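Local structure of chromatin structure-remodeling complex subunit RSC2 (Saccharomyces cerevisiae, 4BB7) at residues V74-R79 against G218-S223; R188-T193 against A205-P210. The protein serves as a subunit of the ATP-dependent RSC chromatin-remodelling complex, represented here by its BAH domain, which binds histone H3. All coordinates share one frame; numbering follows the deposited sequence.

Contact 1 of 2, residues V74-R79 against G218-S223; sequences VHRVDR and GEYATS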
loop_
_atom_site.group_PDB
_atom_site.type_symbol
_atom_site.label_atom_id
_atom_site.label_comp_id
_atom_site.label_asym_id
_atom_site.label_seq_id
_atom_site.Cartn_x
_atom_site.Cartn_y
_atom_site.Cartn_z
ATOM N N VAL A 74 -2.569 -0.950 -24.714
ATOM C CA VAL A 74 -2.595 -0.090 -25.883
ATOM C C VAL A 74 -1.543 -0.590 -26.869
ATOM O O VAL A 74 -0.363 -0.702 -26.525
ATOM C CB VAL A 74 -2.297 1.371 -25.505
ATOM C CG1 VAL A 74 -2.226 2.237 -26.747
ATOM C CG2 VAL A 74 -3.356 1.891 -24.541
ATOM N N HIS A 75 -1.973 -0.896 -28.089
ATOM C CA HIS A 75 -1.073 -1.455 -29.093
ATOM C C HIS A 75 -1.559 -1.223 -30.521
ATOM O O HIS A 75 -2.748 -0.992 -30.762
ATOM C CB HIS A 75 -0.899 -2.955 -28.860
ATOM C CG HIS A 75 -2.190 -3.711 -28.849
ATOM N ND1 HIS A 75 -2.918 -3.921 -27.699
ATOM C CD2 HIS A 75 -2.889 -4.294 -29.850
ATOM C CE1 HIS A 75 -4.008 -4.608 -27.989
ATOM N NE2 HIS A 75 -4.013 -4.848 -29.288
ATOM N N ARG A 76 -0.622 -1.294 -31.462
ATOM C CA ARG A 76 -0.935 -1.200 -32.883
ATOM C C ARG A 76 -2.032 -2.189 -33.248
ATOM O O ARG A 76 -2.019 -3.342 -32.821
ATOM C CB ARG A 76 0.319 -1.462 -33.723
ATOM C CG ARG A 76 1.404 -0.407 -33.556
ATOM C CD ARG A 76 2.746 -0.862 -34.116
ATOM N NE ARG A 76 2.641 -1.394 -35.472
ATOM C CZ ARG A 76 3.655 -1.457 -36.331
ATOM N NH1 ARG A 76 4.856 -1.011 -35.986
ATOM N NH2 ARG A 76 3.465 -1.961 -37.541
ATOM N N VAL A 77 -2.986 -1.727 -34.046
ATOM C CA VAL A 77 -4.144 -2.533 -34.402
ATOM C C VAL A 77 -3.740 -3.840 -35.083
ATOM O O VAL A 77 -4.506 -4.807 -35.099
ATOM C CB VAL A 77 -5.086 -1.749 -35.326
ATOM C CG1 VAL A 77 -4.431 -1.531 -36.683
ATOM C CG2 VAL A 77 -6.405 -2.474 -35.479
ATOM N N ASP A 78 -2.536 -3.873 -35.645
ATOM C CA ASP A 78 -2.090 -5.054 -36.371
ATOM C C ASP A 78 -1.180 -5.947 -35.531
ATOM O O ASP A 78 -0.498 -6.823 -36.070
ATOM C CB ASP A 78 -1.404 -4.667 -37.687
ATOM C CG ASP A 78 -0.137 -3.867 -37.472
ATOM O OD1 ASP A 78 -0.117 -3.010 -36.563
ATOM O OD2 ASP A 78 0.844 -4.097 -38.213
ATOM N N ARG A 79 -1.173 -5.730 -34.216
ATOM C CA ARG A 79 -0.373 -6.569 -33.331
ATOM C C ARG A 79 -0.969 -7.971 -33.174
ATOM O O ARG A 79 -2.187 -8.140 -33.095
ATOM C CB ARG A 79 -0.177 -5.910 -31.961
ATOM C CG ARG A 79 0.788 -6.676 -31.061
ATOM C CD ARG A 79 1.394 -5.807 -29.966
ATOM N NE ARG A 79 2.347 -6.555 -29.146
ATOM C CZ ARG A 79 3.669 -6.411 -29.204
ATOM N NH1 ARG A 79 4.210 -5.533 -30.039
ATOM N NH2 ARG A 79 4.452 -7.143 -28.424
ATOM N N GLY A 218 7.859 -11.657 -34.797
ATOM C CA GLY A 218 6.538 -11.879 -35.358
ATOM C C GLY A 218 5.481 -11.103 -34.593
ATOM O O GLY A 218 4.505 -11.677 -34.109
ATOM N N GLU A 219 5.677 -9.793 -34.481
ATOM C CA GLU A 219 4.794 -8.962 -33.669
ATOM C C GLU A 219 3.562 -8.487 -34.434
ATOM O O GLU A 219 2.477 -8.356 -33.854
ATOM C CB GLU A 219 5.555 -7.762 -33.090
ATOM C CG GLU A 219 6.777 -8.148 -32.270
ATOM C CD GLU A 219 7.414 -6.961 -31.568
ATOM O OE1 GLU A 219 6.781 -6.408 -30.647
ATOM O OE2 GLU A 219 8.550 -6.586 -31.931
ATOM N N TYR A 220 3.727 -8.244 -35.733
ATOM C CA TYR A 220 2.690 -7.581 -36.518
ATOM C C TYR A 220 2.264 -8.351 -37.769
ATOM O O TYR A 220 3.077 -9.005 -38.423
ATOM C CB TYR A 220 3.136 -6.161 -36.877
ATOM C CG TYR A 220 3.684 -5.401 -35.689
ATOM C CD1 TYR A 220 2.837 -4.947 -34.686
ATOM C CD2 TYR A 220 5.048 -5.146 -35.563
ATOM C CE1 TYR A 220 3.326 -4.259 -33.596
ATOM C CE2 TYR A 220 5.548 -4.450 -34.470
ATOM C CZ TYR A 220 4.676 -4.012 -33.489
ATOM O OH TYR A 220 5.146 -3.323 -32.392
ATOM N N ALA A 221 0.977 -8.257 -38.091
ATOM C CA ALA A 221 0.376 -9.030 -39.174
ATOM C C ALA A 221 0.702 -8.476 -40.563
ATOM O O ALA A 221 0.453 -9.134 -41.572
ATOM C CB ALA A 221 -1.135 -9.110 -38.980
ATOM N N THR A 222 1.259 -7.271 -40.607
ATOM C CA THR A 222 1.493 -6.585 -41.870
ATOM C C THR A 222 2.960 -6.608 -42.271
ATOM O O THR A 222 3.334 -6.080 -43.317
ATOM C CB THR A 222 1.031 -5.126 -41.794
ATOM O OG1 THR A 222 1.722 -4.465 -40.727
ATOM C CG2 THR A 222 -0.460 -5.056 -41.531
ATOM N N SER A 223 3.791 -7.212 -41.429
ATOM C CA SER A 223 5.218 -7.315 -41.704
ATOM C C SER A 223 5.463 -8.262 -42.869
ATOM O O SER A 223 4.758 -9.254 -43.028
ATOM C CB SER A 223 5.960 -7.826 -40.469
ATOM O OG SER A 223 5.743 -6.979 -39.352
HETATM O O HOH W 1 4.666 -3.945 -39.838
#
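R76 lays its guanidinium flat over the phenol ring of Y220, a cation-pi stack in which CZ of R76 stands 3.7 Å from the ring centroid and the two planes differ by only 11°. A bend about the CG-CD bond of R76 (chi3 50°) folds the group over the ring, with its CD 3.5 Å from Y220 CE1. CB of E219 lies against the opposite face, toward its rim, leaving the tyrosine layered between an arginine and its own chain neighbour. D78 works beside the ring: its OD2 accepts a 2.7 Å hydrogen bond from T222 OG1, arriving on the anti side of the carboxylate, while its main-chain O takes the amide N of A221 at 2.9 Å. The same carboxylate steadies the R76 guanidinium through a weak salt bridge, NE to OD1 at 3.4 Å. Deeper in, R79 NH1 meets E219 OE1 at 2.8 Å in a second salt bridge, with guanidinium and carboxylate almost perpendicular. A leucine in place of Y220 would remove the flat aromatic surface and would probably leave the R76 guanidinium freer to turn. Type I turns from R76 to R79 and from Y220 to S223 present most of these groups, and F130 and F139 add cation-pi contacts to R79. This corner of the BAH domain thus ties a late loop to the end of strand 75-76 and the turn that follows, pairing each arginine with a carboxylate and one or more aromatic rings, an arrangement likely to offset much of the local charge.

Contact 2 of 2, residues R188-T193 against A205-P210; sequences RVPEPT and AVYMRP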
loop_
_atom_site.group_PDB
_atom_site.type_symbol
_atom_site.label_atom_id
_atom_site.label_comp_id
_atom_site.label_asym_id
_atom_site.label_seq_id
_atom_site.Cartn_x
_atom_site.Cartn_y
_atom_site.Cartn_z
ATOM N N ARG A 188 -1.542 10.024 -32.798
ATOM C CA ARG A 188 -0.858 9.841 -31.523
ATOM C C ARG A 188 -1.329 8.582 -30.811
ATOM O O ARG A 188 -2.471 8.148 -30.978
ATOM C CB ARG A 188 -1.062 11.059 -30.625
ATOM C CG ARG A 188 -0.229 12.259 -31.031
ATOM C CD ARG A 188 -0.694 13.518 -30.333
ATOM N NE ARG A 188 0.184 14.651 -30.604
ATOM C CZ ARG A 188 -0.100 15.905 -30.274
ATOM N NH1 ARG A 188 -1.246 16.189 -29.667
ATOM N NH2 ARG A 188 0.758 16.880 -30.556
ATOM N N VAL A 189 -0.437 7.994 -30.023
ATOM C CA VAL A 189 -0.765 6.811 -29.245
ATOM C C VAL A 189 -1.848 7.160 -28.241
ATOM O O VAL A 189 -1.669 8.063 -27.426
ATOM C CB VAL A 189 0.459 6.286 -28.481
ATOM C CG1 VAL A 189 0.134 4.949 -27.821
ATOM C CG2 VAL A 189 1.648 6.153 -29.422
ATOM N N PRO A 190 -2.977 6.440 -28.298
ATOM C CA PRO A 190 -4.152 6.687 -27.456
ATOM C C PRO A 190 -3.976 6.148 -26.041
ATOM O O PRO A 190 -3.069 5.357 -25.787
ATOM C CB PRO A 190 -5.252 5.905 -28.174
ATOM C CG PRO A 190 -4.528 4.753 -28.782
ATOM C CD PRO A 190 -3.176 5.286 -29.195
ATOM N N GLU A 191 -4.848 6.575 -25.132
ATOM C CA GLU A 191 -4.790 6.131 -23.745
ATOM C C GLU A 191 -5.844 5.062 -23.476
ATOM O O GLU A 191 -6.911 5.063 -24.090
ATOM C CB GLU A 191 -4.997 7.319 -22.801
ATOM C CG GLU A 191 -3.951 8.418 -22.934
ATOM C CD GLU A 191 -2.638 8.064 -22.259
ATOM O OE1 GLU A 191 -2.676 7.558 -21.117
ATOM O OE2 GLU A 191 -1.570 8.290 -22.871
ATOM N N PRO A 192 -5.551 4.141 -22.549
ATOM C CA PRO A 192 -6.547 3.132 -22.181
ATOM C C PRO A 192 -7.649 3.771 -21.349
ATOM O O PRO A 192 -7.481 4.886 -20.857
ATOM C CB PRO A 192 -5.745 2.170 -21.304
ATOM C CG PRO A 192 -4.717 3.044 -20.663
ATOM C CD PRO A 192 -4.322 4.023 -21.744
ATOM N N THR A 193 -8.769 3.080 -21.184
ATOM C CA THR A 193 -9.787 3.594 -20.285
ATOM C C THR A 193 -9.775 2.810 -18.985
ATOM O O THR A 193 -9.665 1.585 -18.982
ATOM C CB THR A 193 -11.189 3.603 -20.911
ATOM O OG1 THR A 193 -12.129 4.117 -19.958
ATOM C CG2 THR A 193 -11.598 2.211 -21.320
ATOM N N ALA A 205 -6.623 0.354 -26.055
ATOM C CA ALA A 205 -6.937 0.988 -27.329
ATOM C C ALA A 205 -6.017 0.494 -28.435
ATOM O O ALA A 205 -4.958 -0.081 -28.167
ATOM C CB ALA A 205 -6.850 2.501 -27.208
ATOM N N VAL A 206 -6.426 0.727 -29.678
ATOM C CA VAL A 206 -5.610 0.365 -30.827
ATOM C C VAL A 206 -5.437 1.555 -31.762
ATOM O O VAL A 206 -6.323 2.400 -31.876
ATOM C CB VAL A 206 -6.214 -0.817 -31.605
ATOM C CG1 VAL A 206 -6.207 -2.074 -30.750
ATOM C CG2 VAL A 206 -7.621 -0.486 -32.060
ATOM N N TYR A 207 -4.286 1.617 -32.423
ATOM C CA TYR A 207 -4.002 2.693 -33.361
ATOM C C TYR A 207 -3.252 2.182 -34.595
ATOM O O TYR A 207 -2.834 1.027 -34.645
ATOM C CB TYR A 207 -3.214 3.804 -32.671
ATOM C CG TYR A 207 -1.866 3.373 -32.144
ATOM C CD1 TYR A 207 -1.764 2.591 -31.002
ATOM C CD2 TYR A 207 -0.695 3.759 -32.780
ATOM C CE1 TYR A 207 -0.535 2.199 -30.511
ATOM C CE2 TYR A 207 0.542 3.375 -32.296
ATOM C CZ TYR A 207 0.613 2.593 -31.161
ATOM O OH TYR A 207 1.837 2.200 -30.675
ATOM N N MET A 208 -3.084 3.049 -35.587
ATOM C CA MET A 208 -2.469 2.653 -36.851
ATOM C C MET A 208 -1.005 3.089 -36.937
ATOM O O MET A 208 -0.603 4.084 -36.337
ATOM C CB MET A 208 -3.270 3.218 -38.032
ATOM C CG MET A 208 -3.298 2.318 -39.269
ATOM S SD MET A 208 -4.407 2.898 -40.577
ATOM C CE MET A 208 -6.005 2.689 -39.799
ATOM N N ARG A 209 -0.210 2.334 -37.686
ATOM C CA ARG A 209 1.196 2.662 -37.887
ATOM C C ARG A 209 1.694 2.091 -39.210
ATOM O O ARG A 209 1.220 1.048 -39.660
ATOM C CB ARG A 209 2.046 2.120 -36.732
ATOM C CG ARG A 209 2.039 2.984 -35.478
ATOM C CD ARG A 209 2.672 4.348 -35.739
ATOM N NE ARG A 209 2.593 5.232 -34.578
ATOM C CZ ARG A 209 1.565 6.034 -34.313
ATOM N NH1 ARG A 209 0.518 6.067 -35.126
ATOM N NH2 ARG A 209 1.582 6.802 -33.233
ATOM N N PRO A 210 2.647 2.776 -39.849
ATOM C CA PRO A 210 3.224 2.199 -41.070
ATOM C C PRO A 210 3.881 0.851 -40.779
ATOM O O PRO A 210 4.529 0.682 -39.748
ATOM C CB PRO A 210 4.268 3.239 -41.500
ATOM C CG PRO A 210 4.466 4.133 -40.305
ATOM C CD PRO A 210 3.178 4.116 -39.553
#
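Apolar packing of an extended, proline-containing loop against a very short strand defines this surface contact: residues 188-193 run nearly antiparallel to 205-210, their touching parts 161° apart, yet meet them mainly through side chains. The backbones stay well separated, V189 CA lying 6.7 Å from Y207 CA. P190 makes the closest approach, its CD 3.5 Å from Y207 CD1 and its CG 3.6 Å from the methyl CB of A205, so one pyrrolidine ring bridges two residues of the partner. Strand 206-207 pairs in parallel with strand 75-76 in a two-stranded sheet apart from the main six-stranded sheet of this BAH-domain structure, and the loop packs beside it. V189 reaches the phenol end of Y207 with both methyls: with CG1 anti to the backbone N (chi1 -173°), CG1 comes 3.9 Å from Y207 CE1, while CG2 lies nearer the other flank of the ring, 4.1 Å from Y207 CE2. CG2 also lies 3.9 Å from NH2 of R209. That guanidinium has Y207 CE2 over one face, 3.4 Å above its plane, and its NH2 is hydrogen-bonded to the main-chain O of D187, just ahead of the loop.

How the contacts relate
Following the chain from its N terminus, 74-79 comes first, carrying strand 75-76; the helix 109-114 and the strands through 166-172 intervene before 188-193. Contact 2 then closes a short loop, with eleven residues between its segments, before the chain continues to 218-223, where contact 1 closes a far longer one. The small closure therefore lies wholly within the large one. Strands 75-76 and 206-207 join them directly: H75 N lies 3.1 Å from A205 O and V77 N 2.8 Å from Y207 O, both probable hydrogen bonds. V74 CG1 also packs on P190 O. Contact 1 attaches the later loop 218-223 to the turn following strand 75-76, while contact 2 packs the 188-193 loop beside strand 206-207.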